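Local structure of 5-formaminoimidazole-4-carboxamide-1-(beta)-D-ribofuranosyl 5'-monophosphate synthetase (Methanocaldococcus jannaschii, 2R7L) at residues E18-S26 with A36-I46; P146-F157 with D192-Y201. The protein catalyses the ATP- and formate-dependent, folate-independent formylation of AICAR to FAICAR, a late step of purine biosynthesis in this archaeon. All coordinates share one frame; numbering follows the deposited sequence.

Interaction 1 of 2, residues E18-S26 with A36-I46; sequences EITIATLGS and AKLEGFSTVCI
Ile21 lays its CD1 methyl over the face of the Phe41 ring, 3.6 Å from the centroid and only 12° off the normal, a CH-pi contact on the tightly packed side of this beta-alpha-beta unit. An extended side chain (chi2 174°) carries the methyl there, and the same CD1 lies 3.7 Å from Ala36 CB on the last turn of the crossover helix. A Schellman motif with Gly40 at positive phi ends that helix and turns the chain so that Phe41 faces back to the sheet; Ile19 O lies in plane at the ring edge, 3.4 Å from Phe41 CD1. The two segments pair in parallel through five backbone hydrogen bonds, from Ile21 N to Ser42 O (3.2 Å) through to Gly25 N to Ile46 O (2.8 Å). Cys45 SG packs against Gly25 CA, 3.6 Å away. The looser, water-bearing side is the partly exposed edge by Thr20 and Ser42, where a water joins Ile19 O to Ser42 N (2.7 and 2.9 Å). Ser42 OG meets Asp62 and also Ser42 of a second subunit. Thus the apolar side fixes helix to sheet, while the main-chain bonds, largely indifferent to side-chain identity, carry strand 20-24 of this Rossmann-like domain to Ser26, which touches AICAR.

Interaction 2 of 2, residues P146-F157 with D192-Y201; sequences PEDIDGTVIVKF and DIANAHIEEY. With ATP (adenosine-5'-triphosphate), chain E.
Lys156 and Glu199 project from one face of an antiparallel strand pair, cross at a slant and form a salt bridge that ATP shares. Of the polar contacts, NZ of Lys156 reaches Glu199 OE2 (2.8 Å), ATP O1A (2.9 Å) and ATP N7 (2.8 Å), its chain extended beyond CG. The ammonium approaches from above the carboxylate, 55° out of its plane, while ATP N6 donates to Glu199 OE2 (2.8 Å) and to Glu200 O (3.0 Å). His197 NE2 adds a weak bond to Glu199 OE1. Were Glu199 an alanine, Lys156 would probably lose its acidic mate and the adenine amino group one of two acceptors. Main-chain bonds set the register: Ile154 pairs with Glu199 and Lys156 with His197, each through two, and Tyr201 N reaches Thr152 O. Among the apolar contacts, Pro146, Ile149 and Val153 gather round Ile198, and Phe157 CE2 lies against Ala196 CB (3.4 Å). Tyr201 turns a ring face to the adenine, C2 3.6 Å above its centre, and Ile154 CD1 meets N9. In this ATP-grasp pocket, base recognition combines a main-chain carbonyl, a carboxylate and apolar cover, with one lysine linking base to alpha-phosphate.

Overall arrangement
Read from the N terminus, the two contacts follow in series and neither nest nor cross. Interaction 1 closes first and locally: helix 29-38 spans most of the gap, and the join fixes neighbouring strands in the parallel sheet of the N-terminal domain. About a hundred residues later interaction 2 opens; its loop, running through strand 167-169 and helix 172-184, returns to place strand 197-200 beside 153-156 in the antiparallel sheet of the ATP-grasp region. The centres of interaction 1 and interaction 2 lie about 42 Å apart, on opposite sides of the chain's centre, and the nearest atoms of interaction 1 and interaction 2 are about 21 Å apart. The first builds the sheet whose strand 20-24 leads to the AICAR site, and the second supplies part of the ATP pocket.

Interaction 1 of 2, residues E18-S26 with A36-I46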
loop_
_atom_site.group_PDB
_atom_site.type_symbol
_atom_site.label_atom_id
_atom_site.label_comp_id
_atom_site.label_asym_id
_atom_site.label_seq_id
_atom_site.Cartn_x
_atom_site.Cartn_y
_atom_site.Cartn_z
ATOM N N GLU A 18 -17.368 14.042 -16.866
ATOM C CA GLU A 18 -17.752 14.364 -15.499
ATOM C C GLU A 18 -18.830 13.433 -14.946
ATOM O O GLU A 18 -19.702 13.866 -14.188
ATOM C CB GLU A 18 -18.216 15.814 -15.421
ATOM C CG GLU A 18 -17.211 16.787 -16.010
ATOM C CD GLU A 18 -17.636 18.225 -15.855
ATOM O OE1 GLU A 18 -18.722 18.466 -15.288
ATOM O OE2 GLU A 18 -16.880 19.113 -16.302
ATOM N N ILE A 19 -18.765 12.159 -15.322
ATOM C CA ILE A 19 -19.726 11.176 -14.831
ATOM C C ILE A 19 -19.530 10.971 -13.331
ATOM O O ILE A 19 -18.426 10.655 -12.872
ATOM C CB ILE A 19 -19.600 9.826 -15.565
ATOM C CG1 ILE A 19 -19.869 9.995 -17.061
ATOM C CG2 ILE A 19 -20.543 8.789 -14.963
ATOM C CD1 ILE A 19 -21.203 10.613 -17.384
ATOM N N THR A 20 -20.598 11.185 -12.571
ATOM C CA THR A 20 -20.564 10.948 -11.136
ATOM C C THR A 20 -21.386 9.709 -10.787
ATOM O O THR A 20 -22.142 9.190 -11.616
ATOM C CB THR A 20 -21.112 12.139 -10.344
ATOM O OG1 THR A 20 -22.520 12.255 -10.571
ATOM C CG2 THR A 20 -20.416 13.432 -10.751
ATOM N N ILE A 21 -21.224 9.230 -9.562
ATOM C CA ILE A 21 -22.009 8.101 -9.081
ATOM C C ILE A 21 -22.887 8.581 -7.952
ATOM O O ILE A 21 -22.406 9.207 -7.005
ATOM C CB ILE A 21 -21.117 6.932 -8.623
ATOM C CG1 ILE A 21 -20.499 6.253 -9.848
ATOM C CG2 ILE A 21 -21.928 5.925 -7.790
ATOM C CD1 ILE A 21 -19.484 5.186 -9.523
ATOM N N ALA A 22 -24.186 8.325 -8.075
ATOM C CA ALA A 22 -25.133 8.747 -7.053
ATOM C C ALA A 22 -25.931 7.573 -6.464
ATOM O O ALA A 22 -26.104 6.525 -7.096
ATOM C CB ALA A 22 -26.074 9.808 -7.608
ATOM N N THR A 23 -26.415 7.774 -5.246
ATOM C CA THR A 23 -27.250 6.799 -4.574
ATOM C C THR A 23 -27.893 7.496 -3.388
ATOM O O THR A 23 -27.486 8.595 -3.012
ATOM C CB THR A 23 -26.427 5.574 -4.100
ATOM O OG1 THR A 23 -27.282 4.430 -3.975
ATOM C CG2 THR A 23 -25.745 5.859 -2.778
ATOM N N LEU A 24 -28.914 6.869 -2.812
ATOM C CA LEU A 24 -29.567 7.413 -1.625
ATOM C C LEU A 24 -28.768 7.035 -0.388
ATOM O O LEU A 24 -28.269 5.917 -0.283
ATOM C CB LEU A 24 -31.018 6.906 -1.519
ATOM C CG LEU A 24 -31.748 7.082 -0.184
ATOM C CD1 LEU A 24 -32.035 8.545 0.084
ATOM C CD2 LEU A 24 -33.040 6.272 -0.154
ATOM N N GLY A 25 -28.667 7.964 0.554
ATOM C CA GLY A 25 -27.865 7.765 1.746
ATOM C C GLY A 25 -28.470 6.803 2.756
ATOM O O GLY A 25 -28.990 7.221 3.787
ATOM N N SER A 26 -28.368 5.509 2.468
ATOM C CA SER A 26 -28.890 4.474 3.348
ATOM C C SER A 26 -28.544 3.108 2.788
ATOM O O SER A 26 -27.966 3.003 1.707
ATOM C CB SER A 26 -30.418 4.589 3.462
ATOM O OG SER A 26 -30.909 3.694 4.445
ATOM N N ALA A 36 -16.787 4.282 -5.000
ATOM C CA ALA A 36 -16.774 5.230 -6.106
ATOM C C ALA A 36 -15.611 6.219 -5.999
ATOM O O ALA A 36 -14.888 6.433 -6.961
ATOM C CB ALA A 36 -18.091 5.977 -6.165
ATOM N N LYS A 37 -15.452 6.830 -4.830
ATOM C CA LYS A 37 -14.344 7.726 -4.589
ATOM C C LYS A 37 -13.018 7.021 -4.865
ATOM O O LYS A 37 -12.139 7.579 -5.514
ATOM C CB LYS A 37 -14.368 8.229 -3.144
ATOM C CG LYS A 37 -15.524 9.159 -2.821
ATOM C CD LYS A 37 -15.211 10.596 -3.169
ATOM C CE LYS A 37 -14.242 11.200 -2.167
ATOM N NZ LYS A 37 -14.028 12.651 -2.406
ATOM N N LEU A 38 -12.883 5.793 -4.369
ATOM C CA LEU A 38 -11.644 5.024 -4.519
ATOM C C LEU A 38 -11.340 4.730 -5.981
ATOM O O LEU A 38 -10.182 4.503 -6.339
ATOM C CB LEU A 38 -11.702 3.703 -3.723
ATOM C CG LEU A 38 -11.509 3.768 -2.202
ATOM C CD1 LEU A 38 -11.808 2.418 -1.555
ATOM C CD2 LEU A 38 -10.108 4.232 -1.830
ATOM N N GLU A 39 -12.373 4.721 -6.825
ATOM C CA GLU A 39 -12.173 4.496 -8.265
ATOM C C GLU A 39 -12.028 5.805 -9.056
ATOM O O GLU A 39 -11.835 5.789 -10.268
ATOM C CB GLU A 39 -13.305 3.642 -8.846
ATOM C CG GLU A 39 -13.275 2.186 -8.368
ATOM C CD GLU A 39 -12.071 1.425 -8.888
ATOM O OE1 GLU A 39 -11.883 1.386 -10.125
ATOM O OE2 GLU A 39 -11.312 0.863 -8.068
ATOM N N GLY A 40 -12.131 6.936 -8.367
ATOM C CA GLY A 40 -11.852 8.227 -8.987
ATOM C C GLY A 40 -13.071 9.065 -9.296
ATOM O O GLY A 40 -12.950 10.165 -9.829
ATOM N N PHE A 41 -14.251 8.554 -8.955
ATOM C CA PHE A 41 -15.485 9.279 -9.205
ATOM C C PHE A 41 -15.722 10.334 -8.149
ATOM O O PHE A 41 -15.286 10.195 -7.009
ATOM C CB PHE A 41 -16.684 8.330 -9.215
ATOM C CG PHE A 41 -16.700 7.387 -10.368
ATOM C CD1 PHE A 41 -17.326 7.732 -11.552
ATOM C CD2 PHE A 41 -16.106 6.144 -10.263
ATOM C CE1 PHE A 41 -17.352 6.847 -12.621
ATOM C CE2 PHE A 41 -16.123 5.261 -11.319
ATOM C CZ PHE A 41 -16.744 5.613 -12.502
ATOM N N SER A 42 -16.398 11.406 -8.546
ATOM C CA SER A 42 -17.019 12.294 -7.588
ATOM C C SER A 42 -18.408 11.703 -7.296
ATOM O O SER A 42 -19.036 11.130 -8.182
ATOM C CB SER A 42 -17.130 13.709 -8.152
ATOM O OG SER A 42 -17.500 14.623 -7.135
ATOM N N THR A 43 -18.870 11.823 -6.056
ATOM C CA THR A 43 -20.074 11.116 -5.623
ATOM C C THR A 43 -21.189 12.043 -5.157
ATOM O O THR A 43 -20.934 13.071 -4.528
ATOM C CB THR A 43 -19.772 10.183 -4.449
ATOM O OG1 THR A 43 -19.154 10.940 -3.403
ATOM C CG2 THR A 43 -18.853 9.048 -4.873
ATOM N N VAL A 44 -22.427 11.640 -5.438
ATOM C CA VAL A 44 -23.612 12.374 -4.988
ATOM C C VAL A 44 -24.453 11.517 -4.036
ATOM O O VAL A 44 -24.785 10.374 -4.339
ATOM C CB VAL A 44 -24.486 12.802 -6.188
ATOM C CG1 VAL A 44 -25.687 13.605 -5.712
ATOM C CG2 VAL A 44 -23.656 13.601 -7.194
ATOM N N CYS A 45 -24.791 12.079 -2.885
ATOM C CA CYS A 45 -25.586 11.372 -1.896
ATOM C C CYS A 45 -26.896 12.098 -1.598
ATOM O O CYS A 45 -26.890 13.210 -1.073
ATOM C CB CYS A 45 -24.786 11.224 -0.607
ATOM S SG CYS A 45 -25.644 10.385 0.726
ATOM N N ILE A 46 -28.020 11.465 -1.924
ATOM C CA ILE A 46 -29.315 11.998 -1.511
ATOM C C ILE A 46 -29.518 11.746 -0.020
ATOM O O ILE A 46 -29.442 10.604 0.444
ATOM C CB ILE A 46 -30.469 11.380 -2.301
ATOM C CG1 ILE A 46 -30.182 11.459 -3.796
ATOM C CG2 ILE A 46 -31.772 12.088 -1.966
ATOM C CD1 ILE A 46 -31.262 10.848 -4.654
HETATM O O HOH W 1 -16.682 11.951 -11.341
#

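Interaction 2 of 2, residues P146-F157 with D192-Y201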
loop_
_atom_site.group_PDB
_atom_site.type_symbol
_atom_site.label_atom_id
_atom_site.label_comp_id
_atom_site.label_asym_id
_atom_site.label_seq_id
_atom_site.Cartn_x
_atom_site.Cartn_y
_atom_site.Cartn_z
ATOM N N PRO A 146 -52.309 -24.378 5.848
ATOM C CA PRO A 146 -52.009 -24.888 7.181
ATOM C C PRO A 146 -52.297 -26.383 7.348
ATOM O O PRO A 146 -51.685 -27.037 8.190
ATOM C CB PRO A 146 -52.928 -24.068 8.083
ATOM C CG PRO A 146 -53.131 -22.793 7.350
ATOM C CD PRO A 146 -53.092 -23.129 5.891
ATOM N N GLU A 147 -53.206 -26.923 6.541
ATOM C CA GLU A 147 -53.561 -28.342 6.630
ATOM C C GLU A 147 -52.512 -29.270 6.013
ATOM O O GLU A 147 -52.546 -30.482 6.224
ATOM C CB GLU A 147 -54.946 -28.602 6.013
ATOM C CG GLU A 147 -56.118 -28.252 6.936
ATOM C CD GLU A 147 -56.190 -26.764 7.265
ATOM O OE1 GLU A 147 -55.926 -25.939 6.364
ATOM O OE2 GLU A 147 -56.514 -26.416 8.423
ATOM N N ASP A 148 -51.572 -28.703 5.263
ATOM C CA ASP A 148 -50.559 -29.505 4.586
ATOM C C ASP A 148 -49.287 -29.698 5.422
ATOM O O ASP A 148 -48.387 -30.443 5.025
ATOM C CB ASP A 148 -50.222 -28.898 3.224
ATOM C CG ASP A 148 -51.353 -29.048 2.221
ATOM O OD1 ASP A 148 -51.749 -30.203 1.939
ATOM O OD2 ASP A 148 -51.839 -28.015 1.707
ATOM N N ILE A 149 -49.230 -29.038 6.579
ATOM C CA ILE A 149 -48.059 -29.089 7.452
ATOM C C ILE A 149 -47.796 -30.515 7.922
ATOM O O ILE A 149 -48.651 -31.133 8.554
ATOM C CB ILE A 149 -48.232 -28.200 8.705
ATOM C CG1 ILE A 149 -48.136 -26.713 8.374
ATOM C CG2 ILE A 149 -47.156 -28.519 9.721
ATOM C CD1 ILE A 149 -48.699 -26.319 7.050
ATOM N N ASP A 150 -46.615 -31.036 7.612
ATOM C CA ASP A 150 -46.231 -32.381 8.027
ATOM C C ASP A 150 -44.844 -32.358 8.660
ATOM O O ASP A 150 -44.237 -33.399 8.904
ATOM C CB ASP A 150 -46.245 -33.329 6.828
ATOM C CG ASP A 150 -45.261 -32.917 5.744
ATOM O OD1 ASP A 150 -44.573 -31.889 5.917
ATOM O OD2 ASP A 150 -45.173 -33.619 4.716
ATOM N N GLY A 151 -44.340 -31.157 8.906
ATOM C CA GLY A 151 -43.031 -30.985 9.521
ATOM C C GLY A 151 -42.950 -29.607 10.135
ATOM O O GLY A 151 -43.967 -28.939 10.305
ATOM N N THR A 152 -41.743 -29.175 10.472
ATOM C CA THR A 152 -41.567 -27.839 11.008
ATOM C C THR A 152 -41.581 -26.847 9.849
ATOM O O THR A 152 -40.969 -27.079 8.803
ATOM C CB THR A 152 -40.275 -27.720 11.840
ATOM O OG1 THR A 152 -40.267 -28.746 12.837
ATOM C CG2 THR A 152 -40.199 -26.366 12.535
ATOM N N VAL A 153 -42.317 -25.758 10.021
ATOM C CA VAL A 153 -42.424 -24.767 8.972
ATOM C C VAL A 153 -42.199 -23.381 9.543
ATOM O O VAL A 153 -42.354 -23.165 10.749
ATOM C CB VAL A 153 -43.807 -24.808 8.264
ATOM C CG1 VAL A 153 -43.988 -26.109 7.501
ATOM C CG2 VAL A 153 -44.932 -24.602 9.259
ATOM N N ILE A 154 -41.822 -22.448 8.674
ATOM C CA ILE A 154 -41.804 -21.042 9.045
ATOM C C ILE A 154 -42.910 -20.350 8.261
ATOM O O ILE A 154 -43.165 -20.684 7.101
ATOM C CB ILE A 154 -40.417 -20.380 8.789
ATOM C CG1 ILE A 154 -40.403 -18.926 9.277
ATOM C CG2 ILE A 154 -40.042 -20.472 7.326
ATOM C CD1 ILE A 154 -39.003 -18.329 9.409
ATOM N N VAL A 155 -43.586 -19.407 8.902
ATOM C CA VAL A 155 -44.704 -18.734 8.259
ATOM C C VAL A 155 -44.440 -17.240 8.145
ATOM O O VAL A 155 -44.227 -16.559 9.149
ATOM C CB VAL A 155 -46.041 -18.987 9.001
ATOM C CG1 VAL A 155 -47.199 -18.480 8.166
ATOM C CG2 VAL A 155 -46.213 -20.475 9.291
ATOM N N LYS A 156 -44.469 -16.748 6.908
ATOM C CA LYS A 156 -44.125 -15.364 6.596
ATOM C C LYS A 156 -45.336 -14.565 6.109
ATOM O O LYS A 156 -46.282 -15.127 5.556
ATOM C CB LYS A 156 -43.023 -15.336 5.534
ATOM C CG LYS A 156 -41.778 -16.115 5.916
ATOM C CD LYS A 156 -40.811 -16.216 4.751
ATOM C CE LYS A 156 -39.487 -16.819 5.198
ATOM N NZ LYS A 156 -38.583 -17.156 4.054
ATOM N N PHE A 157 -45.293 -13.250 6.318
ATOM C CA PHE A 157 -46.376 -12.360 5.904
ATOM C C PHE A 157 -45.834 -11.105 5.222
ATOM O O PHE A 157 -45.890 -10.972 3.997
ATOM C CB PHE A 157 -47.237 -11.973 7.109
ATOM C CG PHE A 157 -47.690 -13.146 7.933
ATOM C CD1 PHE A 157 -46.913 -13.617 8.979
ATOM C CD2 PHE A 157 -48.889 -13.779 7.661
ATOM C CE1 PHE A 157 -47.324 -14.701 9.738
ATOM C CE2 PHE A 157 -49.308 -14.861 8.417
ATOM C CZ PHE A 157 -48.522 -15.324 9.456
ATOM N N ASP A 192 -53.490 -10.537 6.783
ATOM C CA ASP A 192 -52.141 -11.083 6.700
ATOM C C ASP A 192 -52.158 -12.610 6.773
ATOM O O ASP A 192 -51.582 -13.283 5.915
ATOM C CB ASP A 192 -51.256 -10.499 7.804
ATOM C CG ASP A 192 -51.155 -8.984 7.733
ATOM O OD1 ASP A 192 -51.195 -8.434 6.611
ATOM O OD2 ASP A 192 -51.028 -8.346 8.802
ATOM N N ILE A 193 -52.828 -13.149 7.790
ATOM C CA ILE A 193 -52.907 -14.600 7.982
ATOM C C ILE A 193 -53.707 -15.300 6.887
ATOM O O ILE A 193 -53.592 -16.514 6.701
ATOM C CB ILE A 193 -53.444 -14.984 9.391
ATOM C CG1 ILE A 193 -54.389 -16.189 9.300
ATOM C CG2 ILE A 193 -54.142 -13.807 10.046
ATOM C CD1 ILE A 193 -54.976 -16.627 10.631
ATOM N N ALA A 194 -54.505 -14.529 6.154
ATOM C CA ALA A 194 -55.247 -15.065 5.019
ATOM C C ALA A 194 -54.300 -15.372 3.862
ATOM O O ALA A 194 -54.499 -16.339 3.125
ATOM C CB ALA A 194 -56.328 -14.090 4.579
ATOM N N ASN A 195 -53.268 -14.547 3.719
ATOM C CA ASN A 195 -52.297 -14.703 2.640
ATOM C C ASN A 195 -50.938 -15.186 3.147
ATOM O O ASN A 195 -49.900 -14.918 2.536
ATOM C CB ASN A 195 -52.132 -13.382 1.888
ATOM C CG ASN A 195 -53.462 -12.737 1.537
ATOM O OD1 ASN A 195 -54.457 -13.424 1.294
ATOM N ND2 ASN A 195 -53.484 -11.408 1.507
ATOM N N ALA A 196 -50.959 -15.900 4.267
ATOM C CA ALA A 196 -49.742 -16.413 4.882
ATOM C C ALA A 196 -48.952 -17.282 3.913
ATOM O O ALA A 196 -49.526 -18.085 3.175
ATOM C CB ALA A 196 -50.082 -17.203 6.132
ATOM N N HIS A 197 -47.635 -17.111 3.914
ATOM C CA HIS A 197 -46.758 -17.975 3.139
ATOM C C HIS A 197 -46.075 -18.978 4.065
ATOM O O HIS A 197 -45.343 -18.600 4.980
ATOM C CB HIS A 197 -45.722 -17.156 2.364
ATOM C CG HIS A 197 -44.743 -17.992 1.597
ATOM N ND1 HIS A 197 -45.036 -18.541 0.366
ATOM C CD2 HIS A 197 -43.477 -18.377 1.887
ATOM C CE1 HIS A 197 -43.993 -19.225 -0.069
ATOM N NE2 HIS A 197 -43.033 -19.142 0.835
ATOM N N ILE A 198 -46.322 -20.258 3.815
ATOM C CA ILE A 198 -45.831 -21.328 4.670
ATOM C C ILE A 198 -44.790 -22.128 3.922
ATOM O O ILE A 198 -45.068 -22.643 2.837
ATOM C CB ILE A 198 -46.980 -22.291 5.070
ATOM C CG1 ILE A 198 -48.176 -21.506 5.621
ATOM C CG2 ILE A 198 -46.492 -23.347 6.063
ATOM C CD1 ILE A 198 -49.421 -22.347 5.840
ATOM N N GLU A 199 -43.591 -22.242 4.491
ATOM C CA GLU A 199 -42.558 -23.064 3.866
ATOM C C GLU A 199 -41.757 -23.873 4.870
ATOM O O GLU A 199 -41.703 -23.558 6.058
ATOM C CB GLU A 199 -41.609 -22.214 3.000
ATOM C CG GLU A 199 -40.886 -21.102 3.760
ATOM C CD GLU A 199 -39.848 -20.376 2.908
ATOM O OE1 GLU A 199 -40.030 -20.292 1.674
ATOM O OE2 GLU A 199 -38.848 -19.885 3.476
ATOM N N GLU A 200 -41.127 -24.919 4.362
ATOM C CA GLU A 200 -40.252 -25.758 5.150
ATOM C C GLU A 200 -39.253 -24.931 5.959
ATOM O O GLU A 200 -38.551 -24.083 5.415
ATOM C CB GLU A 200 -39.504 -26.701 4.214
ATOM C CG GLU A 200 -38.396 -27.485 4.872
ATOM C CD GLU A 200 -37.609 -28.296 3.876
ATOM O OE1 GLU A 200 -37.775 -28.067 2.655
ATOM O OE2 GLU A 200 -36.833 -29.169 4.312
ATOM N N TYR A 201 -39.201 -25.167 7.264
ATOM C CA TYR A 201 -38.157 -24.573 8.079
ATOM C C TYR A 201 -36.878 -25.348 7.782
ATOM O O TYR A 201 -36.792 -26.544 8.079
ATOM C CB TYR A 201 -38.503 -24.651 9.570
ATOM C CG TYR A 201 -37.591 -23.803 10.426
ATOM C CD1 TYR A 201 -37.991 -22.547 10.862
ATOM C CD2 TYR A 201 -36.318 -24.247 10.777
ATOM C CE1 TYR A 201 -37.159 -21.756 11.638
ATOM C CE2 TYR A 201 -35.472 -23.465 11.558
ATOM C CZ TYR A 201 -35.899 -22.218 11.978
ATOM O OH TYR A 201 -35.078 -21.429 12.748
HETATM P PG ATP E . -34.144 -9.408 5.043
HETATM O O1G ATP E . -34.092 -8.369 3.945
HETATM O O2G ATP E . -33.084 -10.486 4.933
HETATM O O3G ATP E . -34.280 -8.817 6.427
HETATM P PB ATP E . -35.811 -11.197 3.578
HETATM O O1B ATP E . -34.653 -11.127 2.614
HETATM O O2B ATP E . -37.207 -10.963 3.045
HETATM O O3B ATP E . -35.560 -10.164 4.799
HETATM P PA ATP E . -36.971 -13.440 4.959
HETATM O O1A ATP E . -37.479 -14.479 3.994
HETATM O O2A ATP E . -37.889 -12.442 5.612
HETATM O O3A ATP E . -35.733 -12.662 4.257
HETATM O "O5'" ATP E . -36.211 -14.231 6.126
HETATM C "C5'" ATP E . -35.953 -13.579 7.359
HETATM C "C4'" ATP E . -35.215 -14.559 8.255
HETATM O "O4'" ATP E . -36.065 -15.658 8.601
HETATM C "C3'" ATP E . -34.009 -15.183 7.574
HETATM O "O3'" ATP E . -32.836 -14.374 7.712
HETATM C "C2'" ATP E . -33.878 -16.515 8.285
HETATM O "O2'" ATP E . -33.127 -16.365 9.488
HETATM C "C1'" ATP E . -35.313 -16.874 8.648
HETATM N N9 ATP E . -35.831 -17.774 7.600
HETATM C C8 ATP E . -36.405 -17.367 6.451
HETATM N N7 ATP E . -36.762 -18.429 5.688
HETATM C C5 ATP E . -36.430 -19.545 6.364
HETATM C C6 ATP E . -36.545 -21.001 6.130
HETATM N N6 ATP E . -37.097 -21.490 4.992
HETATM N N1 ATP E . -36.062 -21.820 7.084
HETATM C C2 ATP E . -35.503 -21.345 8.220
HETATM N N3 ATP E . -35.377 -20.038 8.499
HETATM C C4 ATP E . -35.802 -19.106 7.619
#